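Local coordinates for protein yahD a copper inducible hydrolase (Lactococcus lactis subsp. lactis, PDB 3OG9) that probably works as a hydrolase with the alpha/beta hydrolase fold, is induced by copper and binds D-malate in its pocket, at residues A[23-28]-A[109-114]; A[49-54]-A[80-85]; A[119-124]-A[145-150]; A[152-157]-A[170-175]. All blocks are in the same frame, centred on the assembly; numbering follows the deposited sequence. Where two conformers were deposited one is given.

In the fold
From the N terminus, the chain leaves strand 19-22 into segment 23-28, which later meets the start of helix 111-121 in contact 1 at the malate pocket. Within that loop the chain forms strand 45-48, and contact 2 ties the segment after it, 49-54, to helix 76-97; it is therefore wholly enclosed by contact 1, and His23 touches Gly50. Contact 3 follows in series, joining the far end of helix 111-121 to the loop before strand 151-156, while Lys124 reaches back to Asp84 of contact 2. Last comes contact 4, a short closure of strand 151-156 against helix 165-177, touching contact 3 through Phe120, Leu121, Val152 and Leu175.

Contact 1 of 4, residues A[23-28]-A[109-114]; sequences HSTGGD and YSNGAN. With MLT (D-malate), chain C.
Ser24 sets its CB obliquely against the ring of Tyr109, 3.6 Å from CD2, and the same CB also touches Ser110 CB. The Tyr109 ring swings over to Ser24 because CG lies anti to the backbone N (chi1 170°), while its hydroxyl bonds to His191 O and Leu193 N. With an alanine in place of Tyr109, Ser24 CB would probably lose its cover, and His191 O and Leu193 N the hydroxyl they share. The backbones come close enough for a weak bond from Gly112 N to His23 O, where a side chain on Gly112 would collide with that oxygen. Thr25 and Asn111 cross beside this, Thr25 OG1 3.6 Å from Asn111 CB. Thr25 OG1 donates to malate O5 at 2.7 Å. Malate O2 is gripped twice, by Asn111 ND2 at 2.9 Å in a nearly straight bond (164°) and by Asn114 ND2 at 2.8 Å, while Asn111 OD1 takes the backbone N-H of Tyr60. Ser110 OG, hydrogen-bonded to His191 NE2, stands 2.6 Å from malate O4. The positive phi of Ser110 (55°), in a tight turn between strand 105-109 and helix 111-121, is consistent with the nucleophile elbow of alpha/beta hydrolases, here lining the malate pocket.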
loop_
_atom_site.group_PDB
_atom_site.type_symbol
_atom_site.label_atom_id
_atom_site.label_comp_id
_atom_site.label_asym_id
_atom_site.label_seq_id
_atom_site.Cartn_x
_atom_site.Cartn_y
_atom_site.Cartn_z
ATOM N N HIS A 23 6.151 -1.174 -3.638
ATOM C CA HIS A 23 7.112 -2.221 -3.198
ATOM C C HIS A 23 7.517 -2.149 -1.720
ATOM O O HIS A 23 7.258 -1.146 -1.047
ATOM C CB HIS A 23 8.380 -2.170 -4.098
ATOM C CG HIS A 23 9.137 -0.870 -4.020
ATOM N ND1 HIS A 23 9.919 -0.524 -2.935
ATOM C CD2 HIS A 23 9.214 0.173 -4.879
ATOM C CE1 HIS A 23 10.449 0.670 -3.135
ATOM N NE2 HIS A 23 10.046 1.109 -4.312
ATOM N N SER A 24 8.138 -3.223 -1.215
ATOM C CA SER A 24 8.656 -3.235 0.150
ATOM C C SER A 24 10.020 -2.568 0.190
ATOM O O SER A 24 10.571 -2.204 -0.835
ATOM C CB SER A 24 8.827 -4.691 0.641
ATOM O OG SER A 24 9.766 -5.345 -0.214
ATOM N N THR A 25 10.595 -2.461 1.389
ATOM C CA THR A 25 11.951 -1.943 1.525
ATOM C C THR A 25 12.887 -2.823 0.743
ATOM O O THR A 25 12.870 -4.053 0.879
ATOM C CB THR A 25 12.381 -1.913 3.007
ATOM O OG1 THR A 25 11.519 -1.032 3.732
ATOM C CG2 THR A 25 13.820 -1.402 3.157
ATOM N N GLY A 26 13.703 -2.189 -0.084
ATOM C CA GLY A 26 14.667 -2.902 -0.899
ATOM C C GLY A 26 14.072 -3.416 -2.197
ATOM O O GLY A 26 14.796 -3.979 -3.002
ATOM N N GLY A 27 12.754 -3.269 -2.389
ATOM C CA GLY A 27 12.121 -3.655 -3.634
ATOM C C GLY A 27 12.283 -2.594 -4.693
ATOM O O GLY A 27 12.983 -1.583 -4.487
ATOM N N ASP A 28 11.673 -2.822 -5.847
ATOM C CA ASP A 28 11.642 -1.818 -6.890
ATOM C C ASP A 28 10.322 -1.886 -7.662
ATOM O O ASP A 28 9.434 -2.653 -7.315
ATOM C CB ASP A 28 12.869 -1.948 -7.822
ATOM C CG ASP A 28 12.868 -3.239 -8.637
ATOM O OD1 ASP A 28 11.792 -3.867 -8.861
ATOM O OD2 ASP A 28 13.971 -3.626 -9.089
ATOM N N TYR A 109 3.149 -3.916 -0.431
ATOM C CA TYR A 109 3.733 -4.893 0.469
ATOM C C TYR A 109 4.661 -4.130 1.424
ATOM O O TYR A 109 5.523 -3.388 0.965
ATOM C CB TYR A 109 4.501 -5.921 -0.351
ATOM C CG TYR A 109 5.364 -6.891 0.443
ATOM C CD1 TYR A 109 4.986 -7.325 1.716
ATOM C CD2 TYR A 109 6.561 -7.370 -0.098
ATOM C CE1 TYR A 109 5.780 -8.227 2.439
ATOM C CE2 TYR A 109 7.360 -8.269 0.608
ATOM C CZ TYR A 109 6.972 -8.675 1.875
ATOM O OH TYR A 109 7.773 -9.559 2.565
ATOM N N SER A 110 4.450 -4.301 2.730
ATOM C CA SER A 110 5.334 -3.705 3.764
ATOM C C SER A 110 5.478 -2.178 3.607
ATOM O O SER A 110 4.479 -1.464 3.618
ATOM C CB SER A 110 6.681 -4.434 3.730
ATOM O OG SER A 110 7.394 -4.256 4.951
ATOM N N ASN A 111 6.695 -1.662 3.399
ATOM C CA ASN A 111 6.853 -0.199 3.170
ATOM C C ASN A 111 5.809 0.427 2.213
ATOM O O ASN A 111 5.136 1.414 2.566
ATOM C CB ASN A 111 8.290 0.105 2.708
ATOM C CG ASN A 111 8.637 1.587 2.746
ATOM O OD1 ASN A 111 9.236 2.107 1.812
ATOM N ND2 ASN A 111 8.328 2.257 3.859
ATOM N N GLY A 112 5.653 -0.139 1.009
ATOM C CA GLY A 112 4.633 0.391 0.056
ATOM C C GLY A 112 3.188 0.335 0.592
ATOM O O GLY A 112 2.395 1.251 0.379
ATOM N N ALA A 113 2.844 -0.749 1.281
ATOM C CA ALA A 113 1.507 -0.924 1.857
ATOM C C ALA A 113 1.242 0.173 2.912
ATOM O O ALA A 113 0.150 0.746 2.984
ATOM C CB ALA A 113 1.402 -2.316 2.485
ATOM N N ASN A 114 2.265 0.471 3.707
ATOM C CA ASN A 114 2.195 1.476 4.770
ATOM C C ASN A 114 1.929 2.859 4.238
ATOM O O ASN A 114 1.128 3.622 4.816
ATOM C CB ASN A 114 3.522 1.447 5.577
ATOM C CG ASN A 114 3.681 0.156 6.331
ATOM O OD1 ASN A 114 2.695 -0.548 6.513
ATOM N ND2 ASN A 114 4.907 -0.166 6.793
HETATM C C1 MLT C . 8.307 0.875 7.005
HETATM O O1 MLT C . 9.356 1.568 6.910
HETATM O O2 MLT C . 7.311 1.127 6.284
HETATM C C2 MLT C . 8.228 -0.253 8.010
HETATM O O3 MLT C . 9.402 -0.339 8.798
HETATM C C3 MLT C . 7.931 -1.592 7.334
HETATM C C4 MLT C . 9.054 -2.082 6.450
HETATM O O4 MLT C . 9.261 -3.315 6.421
HETATM O O5 MLT C . 9.773 -1.335 5.735
#

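Contact 2 of 4, residues A[49-54]-A[80-85]; sequences RGRINE and DEETDW
The guanidinium of Arg51 has the indole of Trp85 flat against one face and the carboxylate of Glu82 at its edge, while the indole in turn has Arg49 O at its own rim. This is a cation-pi stack joined to a side-on salt bridge, and it pins the surface loop after strand 45-48 to helix 76-97 of the alpha/beta hydrolase fold. The two planes are only 4° apart, with Arg51 CZ 3.7 Å from the centroid of the five-membered ring. Further back along the arginine, CD sits over the six-membered ring in a CH-pi contact, 3.6 Å from its centroid, so one arginine side chain spans both rings on one face. A bend at chi3 (-57°) brings the guanidinium parallel to the ring. Replacing Trp85 with an alanine would probably leave the guanidinium without its platform, held by the bonds to Glu82 alone among the contacts described. Those bonds use two nitrogens: NE meets Glu82 OE1 almost straight (172°) at 2.9 Å, in the guanidinium plane and on the syn lone pair, whereas NH2 reaches Glu82 OE2 at 3.0 Å, tilted from both planes. Glu82 OE1 also accepts from a water, 2.6 Å away, that itself takes the hydrogen of Arg51 N.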
loop_
_atom_site.group_PDB
_atom_site.type_symbol
_atom_site.label_atom_id
_atom_site.label_comp_id
_atom_site.label_asym_id
_atom_site.label_seq_id
_atom_site.Cartn_x
_atom_site.Cartn_y
_atom_site.Cartn_z
ATOM N N ARG A 49 8.448 3.430 -8.207
ATOM C CA ARG A 49 9.531 3.221 -7.242
ATOM C C ARG A 49 9.586 4.359 -6.221
ATOM O O ARG A 49 9.396 5.510 -6.569
ATOM C CB ARG A 49 10.898 3.122 -7.949
ATOM C CG ARG A 49 12.042 2.561 -7.048
ATOM C CD ARG A 49 13.403 2.890 -7.625
ATOM N NE ARG A 49 13.617 2.199 -8.894
ATOM C CZ ARG A 49 14.744 2.230 -9.598
ATOM N NH1 ARG A 49 15.797 2.918 -9.164
ATOM N NH2 ARG A 49 14.824 1.558 -10.739
ATOM N N GLY A 50 9.871 4.028 -4.972
ATOM C CA GLY A 50 10.107 5.031 -3.941
ATOM C C GLY A 50 11.352 5.841 -4.295
ATOM O O GLY A 50 12.262 5.354 -4.976
ATOM N N ARG A 51 11.396 7.081 -3.825
ATOM C CA ARG A 51 12.480 8.009 -4.170
ATOM C C ARG A 51 13.672 7.942 -3.205
ATOM O O ARG A 51 14.722 8.504 -3.502
ATOM C CB ARG A 51 11.948 9.430 -4.167
ATOM C CG ARG A 51 11.049 9.741 -5.330
ATOM C CD ARG A 51 11.042 11.251 -5.592
ATOM N NE ARG A 51 10.630 12.031 -4.427
ATOM C CZ ARG A 51 10.534 13.354 -4.444
ATOM N NH1 ARG A 51 10.799 14.002 -5.570
ATOM N NH2 ARG A 51 10.185 14.022 -3.363
ATOM N N ILE A 52 13.499 7.276 -2.063
ATOM C CA ILE A 52 14.548 7.119 -1.037
ATOM C C ILE A 52 15.468 5.921 -1.321
ATOM O O ILE A 52 14.994 4.806 -1.544
ATOM C CB ILE A 52 13.912 7.027 0.382
ATOM C CG1 ILE A 52 12.975 8.232 0.657
ATOM C CG2 ILE A 52 14.967 6.881 1.487
ATOM C CD1 ILE A 52 13.591 9.612 0.429
ATOM N N ASN A 53 16.782 6.147 -1.231
ATOM C CA ASN A 53 17.769 5.134 -1.607
ATOM C C ASN A 53 18.994 5.027 -0.667
ATOM O O ASN A 53 20.056 4.547 -1.079
ATOM C CB ASN A 53 18.205 5.410 -3.049
ATOM C CG ASN A 53 18.945 4.256 -3.682
ATOM O OD1 ASN A 53 18.627 3.076 -3.468
ATOM N ND2 ASN A 53 19.935 4.596 -4.504
ATOM N N GLU A 54 18.833 5.436 0.595
ATOM C CA GLU A 54 19.937 5.472 1.556
ATOM C C GLU A 54 20.595 4.108 1.605
ATOM O O GLU A 54 19.932 3.087 1.860
ATOM C CB GLU A 54 19.467 5.973 2.929
ATOM C CG GLU A 54 18.640 7.248 2.782
ATOM C CD GLU A 54 18.543 8.099 4.024
ATOM O OE1 GLU A 54 18.756 9.317 3.879
ATOM O OE2 GLU A 54 18.240 7.578 5.120
ATOM N N ASP A 80 5.584 12.825 5.062
ATOM C CA ASP A 80 4.649 13.839 4.550
ATOM C C ASP A 80 5.101 14.362 3.178
ATOM O O ASP A 80 4.291 14.434 2.247
ATOM C CB ASP A 80 4.493 14.980 5.576
ATOM C CG ASP A 80 3.468 16.022 5.134
ATOM O OD1 ASP A 80 2.354 15.640 4.676
ATOM O OD2 ASP A 80 3.817 17.216 5.220
ATOM N N GLU A 81 6.397 14.657 3.031
ATOM C CA GLU A 81 6.918 15.180 1.762
ATOM C C GLU A 81 6.761 14.157 0.618
ATOM O O GLU A 81 6.341 14.503 -0.497
ATOM C CB GLU A 81 8.380 15.613 1.895
ATOM C CG GLU A 81 8.557 16.843 2.781
ATOM C CD GLU A 81 9.946 16.912 3.443
ATOM O OE1 GLU A 81 10.892 16.252 2.956
ATOM O OE2 GLU A 81 10.086 17.631 4.461
ATOM N N GLU A 82 7.081 12.893 0.903
ATOM C CA GLU A 82 7.101 11.867 -0.160
ATOM C C GLU A 82 5.689 11.468 -0.539
ATOM O O GLU A 82 5.417 11.164 -1.715
ATOM C CB GLU A 82 7.902 10.637 0.251
ATOM C CG GLU A 82 9.402 10.918 0.414
ATOM C CD GLU A 82 10.034 11.425 -0.876
ATOM O OE1 GLU A 82 9.832 10.831 -1.964
ATOM O OE2 GLU A 82 10.724 12.458 -0.805
ATOM N N THR A 83 4.781 11.492 0.430
ATOM C CA THR A 83 3.379 11.212 0.080
ATOM C C THR A 83 2.718 12.351 -0.732
ATOM O O THR A 83 1.862 12.084 -1.573
ATOM C CB THR A 83 2.517 10.776 1.251
ATOM O OG1 THR A 83 2.530 11.765 2.283
ATOM C CG2 THR A 83 3.009 9.397 1.802
ATOM N N ASP A 84 3.142 13.594 -0.515
ATOM C CA ASP A 84 2.703 14.708 -1.398
ATOM C C ASP A 84 3.231 14.467 -2.795
ATOM O O ASP A 84 2.500 14.612 -3.797
ATOM C CB ASP A 84 3.189 16.058 -0.901
ATOM C CG ASP A 84 2.370 16.588 0.268
ATOM O OD1 ASP A 84 1.349 15.986 0.650
ATOM O OD2 ASP A 84 2.788 17.606 0.820
ATOM N N TRP A 85 4.498 14.070 -2.873
ATOM C CA TRP A 85 5.123 13.783 -4.156
ATOM C C TRP A 85 4.422 12.624 -4.863
ATOM O O TRP A 85 4.068 12.729 -6.044
ATOM C CB TRP A 85 6.620 13.460 -4.005
ATOM C CG TRP A 85 7.147 12.958 -5.338
ATOM C CD1 TRP A 85 7.460 13.707 -6.429
ATOM C CD2 TRP A 85 7.319 11.594 -5.719
ATOM N NE1 TRP A 85 7.875 12.887 -7.466
ATOM C CE2 TRP A 85 7.787 11.585 -7.050
ATOM C CE3 TRP A 85 7.164 10.374 -5.047
ATOM C CZ2 TRP A 85 8.087 10.410 -7.721
ATOM C CZ3 TRP A 85 7.465 9.209 -5.717
ATOM C CH2 TRP A 85 7.913 9.238 -7.050
HETATM O O HOH W 1 9.374 8.251 -2.119
#

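Contact 3 of 4, residues A[119-124]-A[145-150]; sequences MFLRGK and VQLDDK
Leu147 lays its CD1 over one face of the Phe120 ring, 4.0 Å from the centroid and displaced toward the rim, closest to CE2 at 3.7 Å. Two torsions bring them together. Phe120 holds CG anti to its backbone N (chi1 -165°), which carries the ring from the flank of the helix out to the loop, and Leu147 turns CG to the side of its own N (chi1 -62°), letting both methyls approach the ring; CD2 ends 3.9 Å from Phe120 CZ. Lys150 closes another part of the same ring. Its CB lies in the ring plane at the edge, 3.8 Å from Phe120 CZ, and CG follows obliquely. From there the chain bends at chi2 (-67°), and NZ reaches Phe127 O, so only the aliphatic root of the lysine serves the packing. Around the helix end Val145 meets backbone: CG1 rests 3.4 Å from Gly123 CA and CG2 comes very near Leu121 O, though Val145 was modelled in two conformers and such short approaches are doubtful. Gly123 has positive phi and forms a Schellman motif, with Lys124 N bonded to Met119 O at 2.8 Å and Gly123 N to Phe120 O. In the fold, this packing joins the end of helix 111-121 to the loop before strand 151-156; Phe120 touches Val152 of that strand, Leu121 touches Leu175 of helix 165-177, and Met119 packs on helix 76-97.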
loop_
_atom_site.group_PDB
_atom_site.type_symbol
_atom_site.label_atom_id
_atom_site.label_comp_id
_atom_site.label_asym_id
_atom_site.label_seq_id
_atom_site.Cartn_x
_atom_site.Cartn_y
_atom_site.Cartn_z
ATOM N N MET A 119 -1.623 7.433 2.965
ATOM C CA MET A 119 -2.237 8.339 1.983
ATOM C C MET A 119 -3.770 8.284 2.005
ATOM O O MET A 119 -4.435 9.320 1.904
ATOM C CB MET A 119 -1.744 8.006 0.583
ATOM C CG MET A 119 -0.306 8.511 0.366
ATOM S SD MET A 119 0.333 8.239 -1.297
ATOM C CE MET A 119 0.001 6.510 -1.543
ATOM N N PHE A 120 -4.295 7.076 2.144
ATOM C CA PHE A 120 -5.743 6.807 2.137
ATOM C C PHE A 120 -6.349 7.472 3.371
ATOM O O PHE A 120 -7.347 8.230 3.277
ATOM C CB PHE A 120 -5.924 5.297 2.235
ATOM C CG PHE A 120 -7.302 4.803 1.888
ATOM C CD1 PHE A 120 -7.950 5.248 0.740
ATOM C CD2 PHE A 120 -7.914 3.844 2.679
ATOM C CE1 PHE A 120 -9.224 4.756 0.380
ATOM C CE2 PHE A 120 -9.177 3.337 2.332
ATOM C CZ PHE A 120 -9.826 3.801 1.166
ATOM N N LEU A 121 -5.735 7.197 4.520
ATOM C CA LEU A 121 -6.222 7.701 5.810
ATOM C C LEU A 121 -6.057 9.223 5.964
ATOM O O LEU A 121 -6.832 9.866 6.682
ATOM C CB LEU A 121 -5.526 6.960 6.959
ATOM C CG LEU A 121 -6.063 5.554 7.214
ATOM C CD1 LEU A 121 -5.123 4.749 8.075
ATOM C CD2 LEU A 121 -7.436 5.621 7.868
ATOM N N ARG A 122 -5.046 9.783 5.302
ATOM C CA ARG A 122 -4.825 11.216 5.297
ATOM C C ARG A 122 -5.685 11.905 4.252
ATOM O O ARG A 122 -5.659 13.139 4.177
ATOM C CB ARG A 122 -3.348 11.524 4.994
ATOM C CG ARG A 122 -2.377 11.304 6.169
ATOM C CD ARG A 122 -2.474 12.458 7.137
ATOM N NE ARG A 122 -1.502 12.445 8.224
ATOM C CZ ARG A 122 -1.419 13.413 9.126
ATOM N NH1 ARG A 122 -2.249 14.445 9.059
ATOM N NH2 ARG A 122 -0.520 13.366 10.096
ATOM N N GLY A 123 -6.376 11.128 3.404
ATOM C CA GLY A 123 -7.196 11.683 2.304
ATOM C C GLY A 123 -6.408 12.330 1.165
ATOM O O GLY A 123 -6.912 13.224 0.480
ATOM N N LYS A 124 -5.176 11.877 0.947
ATOM C CA LYS A 124 -4.354 12.418 -0.132
ATOM C C LYS A 124 -4.661 11.757 -1.484
ATOM O O LYS A 124 -4.483 12.389 -2.538
ATOM C CB LYS A 124 -2.864 12.316 0.191
ATOM C CG LYS A 124 -2.369 13.097 1.413
ATOM C CD LYS A 124 -0.815 13.088 1.409
ATOM C CE LYS A 124 -0.249 13.879 2.569
ATOM N NZ LYS A 124 1.232 14.201 2.462
ATOM N N VAL A 145 -11.090 11.917 7.321
ATOM C CA VAL A 145 -11.617 11.212 6.161
ATOM C C VAL A 145 -12.804 10.379 6.558
ATOM O O VAL A 145 -12.864 9.814 7.637
ATOM C CB VAL A 145 -10.594 10.288 5.432
ATOM C CG1 VAL A 145 -9.656 11.100 4.580
ATOM C CG2 VAL A 145 -9.854 9.379 6.411
ATOM N N GLN A 146 -13.758 10.328 5.659
ATOM C CA GLN A 146 -14.858 9.409 5.787
ATOM C C GLN A 146 -14.662 8.429 4.648
ATOM O O GLN A 146 -14.530 8.821 3.479
ATOM C CB GLN A 146 -16.180 10.174 5.695
ATOM C CG GLN A 146 -16.847 10.440 7.067
ATOM C CD GLN A 146 -15.861 10.567 8.227
ATOM O OE1 GLN A 146 -15.703 9.640 9.044
ATOM N NE2 GLN A 146 -15.181 11.715 8.301
ATOM N N LEU A 147 -14.586 7.162 5.008
ATOM C CA LEU A 147 -14.312 6.093 4.048
ATOM C C LEU A 147 -15.375 4.997 4.183
ATOM O O LEU A 147 -15.077 3.810 4.044
ATOM C CB LEU A 147 -12.918 5.528 4.317
ATOM C CG LEU A 147 -11.749 6.501 4.157
ATOM C CD1 LEU A 147 -10.489 5.844 4.689
ATOM C CD2 LEU A 147 -11.585 6.905 2.721
ATOM N N ASP A 148 -16.618 5.413 4.405
ATOM C CA ASP A 148 -17.667 4.485 4.871
ATOM C C ASP A 148 -18.011 3.394 3.859
ATOM O O ASP A 148 -18.471 2.328 4.248
ATOM C CB ASP A 148 -18.935 5.265 5.242
ATOM C CG ASP A 148 -19.586 4.790 6.544
ATOM O OD1 ASP A 148 -20.568 5.460 6.929
ATOM O OD2 ASP A 148 -19.163 3.783 7.199
ATOM N N ASP A 149 -17.768 3.643 2.571
ATOM C CA ASP A 149 -18.158 2.688 1.517
ATOM C C ASP A 149 -16.991 1.784 1.050
ATOM O O ASP A 149 -17.179 0.936 0.185
ATOM C CB ASP A 149 -18.714 3.459 0.311
ATOM C CG ASP A 149 -17.716 4.496 -0.262
ATOM O OD1 ASP A 149 -16.849 5.056 0.481
ATOM O OD2 ASP A 149 -17.833 4.789 -1.474
ATOM N N LYS A 150 -15.794 2.000 1.603
ATOM C CA LYS A 150 -14.567 1.426 1.058
ATOM C C LYS A 150 -14.279 0.021 1.585
ATOM O O LYS A 150 -14.655 -0.322 2.718
ATOM C CB LYS A 150 -13.369 2.351 1.369
ATOM C CG LYS A 150 -13.555 3.791 0.878
ATOM C CD LYS A 150 -13.591 3.879 -0.613
ATOM C CE LYS A 150 -13.397 5.341 -1.038
ATOM N NZ LYS A 150 -13.308 5.337 -2.492
#

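Contact 4 of 4, residues A[152-157]-A[170-175]; sequences VFLSYA and DLKGDL
Leu171 and Leu175, which face Leu154 from the helix, ride on a turn held by backbone bonds, the shortest being Asp174 N to Asp170 O at 2.8 Å; Leu175 N to Leu171 O follows at 3.1 Å. No hydrogen bond crosses to the strand, and the contact itself is apolar. Leu154 does most of the work through one methyl. Its CD1 meets Leu175 CD1 tip to tip at 3.8 Å, has Leu171 CD2 4.3 Å away, and lies 4.1 Å from Lys172 CG, the aliphatic part of a chain that bends onward at chi3. Leu154 reaches the helix with CG beside its backbone N and anti to the carbonyl carbon (chi1 -56°). Two residues earlier, on the same side of the strand, Val152 brings CG1 to 4.2 Å from Leu175 CD1, so that this leucine methyl touches both strand side chains. Leu154 and Leu171 also share Leu117 of helix 111-121 as a neighbour, which extends the buried layer between sheet and helices. Strand and helix segments run nearly antiparallel, at 170°, with their axes 11.1 Å apart. This is the packing of a beta-alpha-beta crossover, in which helix 165-177 leads from strand 151-156 to its parallel neighbour 181-186, as in the alpha/beta hydrolase fold.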
loop_
_atom_site.group_PDB
_atom_site.type_symbol
_atom_site.label_atom_id
_atom_site.label_comp_id
_atom_site.label_asym_id
_atom_site.label_seq_id
_atom_site.Cartn_x
_atom_site.Cartn_y
_atom_site.Cartn_z
ATOM N N VAL A 152 -11.197 -2.890 2.104
ATOM C CA VAL A 152 -9.747 -2.912 2.274
ATOM C C VAL A 152 -9.370 -4.314 2.756
ATOM O O VAL A 152 -10.038 -4.858 3.652
ATOM C CB VAL A 152 -9.286 -1.843 3.333
ATOM C CG1 VAL A 152 -7.806 -2.074 3.737
ATOM C CG2 VAL A 152 -9.444 -0.415 2.751
ATOM N N PHE A 153 -8.335 -4.894 2.155
ATOM C CA PHE A 153 -7.799 -6.225 2.551
ATOM C C PHE A 153 -6.455 -6.016 3.257
ATOM O O PHE A 153 -5.616 -5.257 2.738
ATOM C CB PHE A 153 -7.546 -7.058 1.269
ATOM C CG PHE A 153 -6.934 -8.443 1.530
ATOM C CD1 PHE A 153 -7.744 -9.567 1.614
ATOM C CD2 PHE A 153 -5.561 -8.598 1.641
ATOM C CE1 PHE A 153 -7.174 -10.843 1.834
ATOM C CE2 PHE A 153 -4.963 -9.870 1.867
ATOM C CZ PHE A 153 -5.785 -10.982 1.984
ATOM N N LEU A 154 -6.270 -6.641 4.435
ATOM C CA LEU A 154 -5.037 -6.535 5.200
ATOM C C LEU A 154 -4.567 -7.904 5.583
ATOM O O LEU A 154 -5.371 -8.736 6.047
ATOM C CB LEU A 154 -5.239 -5.758 6.519
ATOM C CG LEU A 154 -5.825 -4.358 6.438
ATOM C CD1 LEU A 154 -6.151 -3.822 7.850
ATOM C CD2 LEU A 154 -4.885 -3.388 5.724
ATOM N N SER A 155 -3.270 -8.140 5.456
ATOM C CA SER A 155 -2.713 -9.378 6.056
ATOM C C SER A 155 -1.887 -9.028 7.288
ATOM O O SER A 155 -1.355 -7.925 7.381
ATOM C CB SER A 155 -1.850 -10.133 5.071
ATOM O OG SER A 155 -0.659 -9.425 4.791
ATOM N N TYR A 156 -1.750 -10.008 8.195
ATOM C CA TYR A 156 -0.964 -9.854 9.388
ATOM C C TYR A 156 -0.421 -11.248 9.739
ATOM O O TYR A 156 -1.106 -12.246 9.500
ATOM C CB TYR A 156 -1.903 -9.315 10.481
ATOM C CG TYR A 156 -1.347 -9.360 11.861
ATOM C CD1 TYR A 156 -0.357 -8.443 12.267
ATOM C CD2 TYR A 156 -1.786 -10.332 12.774
ATOM C CE1 TYR A 156 0.183 -8.503 13.558
ATOM C CE2 TYR A 156 -1.266 -10.382 14.065
ATOM C CZ TYR A 156 -0.291 -9.470 14.452
ATOM O OH TYR A 156 0.245 -9.537 15.734
ATOM N N ALA A 157 0.798 -11.331 10.270
ATOM C CA ALA A 157 1.224 -12.595 10.899
ATOM C C ALA A 157 1.536 -12.354 12.380
ATOM O O ALA A 157 2.156 -11.354 12.705
ATOM C CB ALA A 157 2.442 -13.184 10.176
ATOM N N ASP A 170 -4.238 -0.779 16.021
ATOM C CA ASP A 170 -4.440 0.649 15.766
ATOM C C ASP A 170 -4.707 0.935 14.299
ATOM O O ASP A 170 -5.540 1.783 13.974
ATOM C CB ASP A 170 -3.258 1.507 16.277
ATOM C CG ASP A 170 -3.312 1.769 17.806
ATOM O OD1 ASP A 170 -4.427 1.884 18.415
ATOM O OD2 ASP A 170 -2.220 1.892 18.414
ATOM N N LEU A 171 -3.989 0.261 13.403
ATOM C CA LEU A 171 -4.280 0.398 11.977
ATOM C C LEU A 171 -5.724 -0.031 11.633
ATOM O O LEU A 171 -6.422 0.670 10.923
ATOM C CB LEU A 171 -3.280 -0.425 11.141
ATOM C CG LEU A 171 -3.620 -0.492 9.646
ATOM C CD1 LEU A 171 -3.439 0.903 9.003
ATOM C CD2 LEU A 171 -2.714 -1.539 8.976
ATOM N N LYS A 172 -6.140 -1.190 12.124
ATOM C CA LYS A 172 -7.494 -1.691 11.846
ATOM C C LYS A 172 -8.534 -0.700 12.423
ATOM O O LYS A 172 -9.531 -0.327 11.772
ATOM C CB LYS A 172 -7.656 -3.056 12.518
ATOM C CG LYS A 172 -7.009 -4.215 11.800
ATOM C CD LYS A 172 -7.505 -5.530 12.457
ATOM C CE LYS A 172 -7.086 -5.663 13.917
ATOM N NZ LYS A 172 -7.636 -6.938 14.464
ATOM N N GLY A 173 -8.259 -0.267 13.644
ATOM C CA GLY A 173 -9.117 0.704 14.348
ATOM C C GLY A 173 -9.245 2.013 13.590
ATOM O O GLY A 173 -10.347 2.541 13.444
ATOM N N ASP A 174 -8.127 2.570 13.106
ATOM C CA ASP A 174 -8.205 3.804 12.304
ATOM C C ASP A 174 -9.052 3.605 11.062
ATOM O O ASP A 174 -9.886 4.442 10.745
ATOM C CB ASP A 174 -6.815 4.324 11.897
ATOM C CG ASP A 174 -6.039 4.943 13.088
ATOM O OD1 ASP A 174 -4.843 5.252 12.917
ATOM O OD2 ASP A 174 -6.626 5.148 14.169
ATOM N N LEU A 175 -8.848 2.499 10.352
ATOM C CA LEU A 175 -9.692 2.204 9.170
ATOM C C LEU A 175 -11.182 2.000 9.504
ATOM O O LEU A 175 -12.063 2.518 8.810
ATOM C CB LEU A 175 -9.158 0.971 8.432
ATOM C CG LEU A 175 -7.791 1.217 7.752
ATOM C CD1 LEU A 175 -7.106 -0.121 7.439
ATOM C CD2 LEU A 175 -7.923 2.086 6.527
#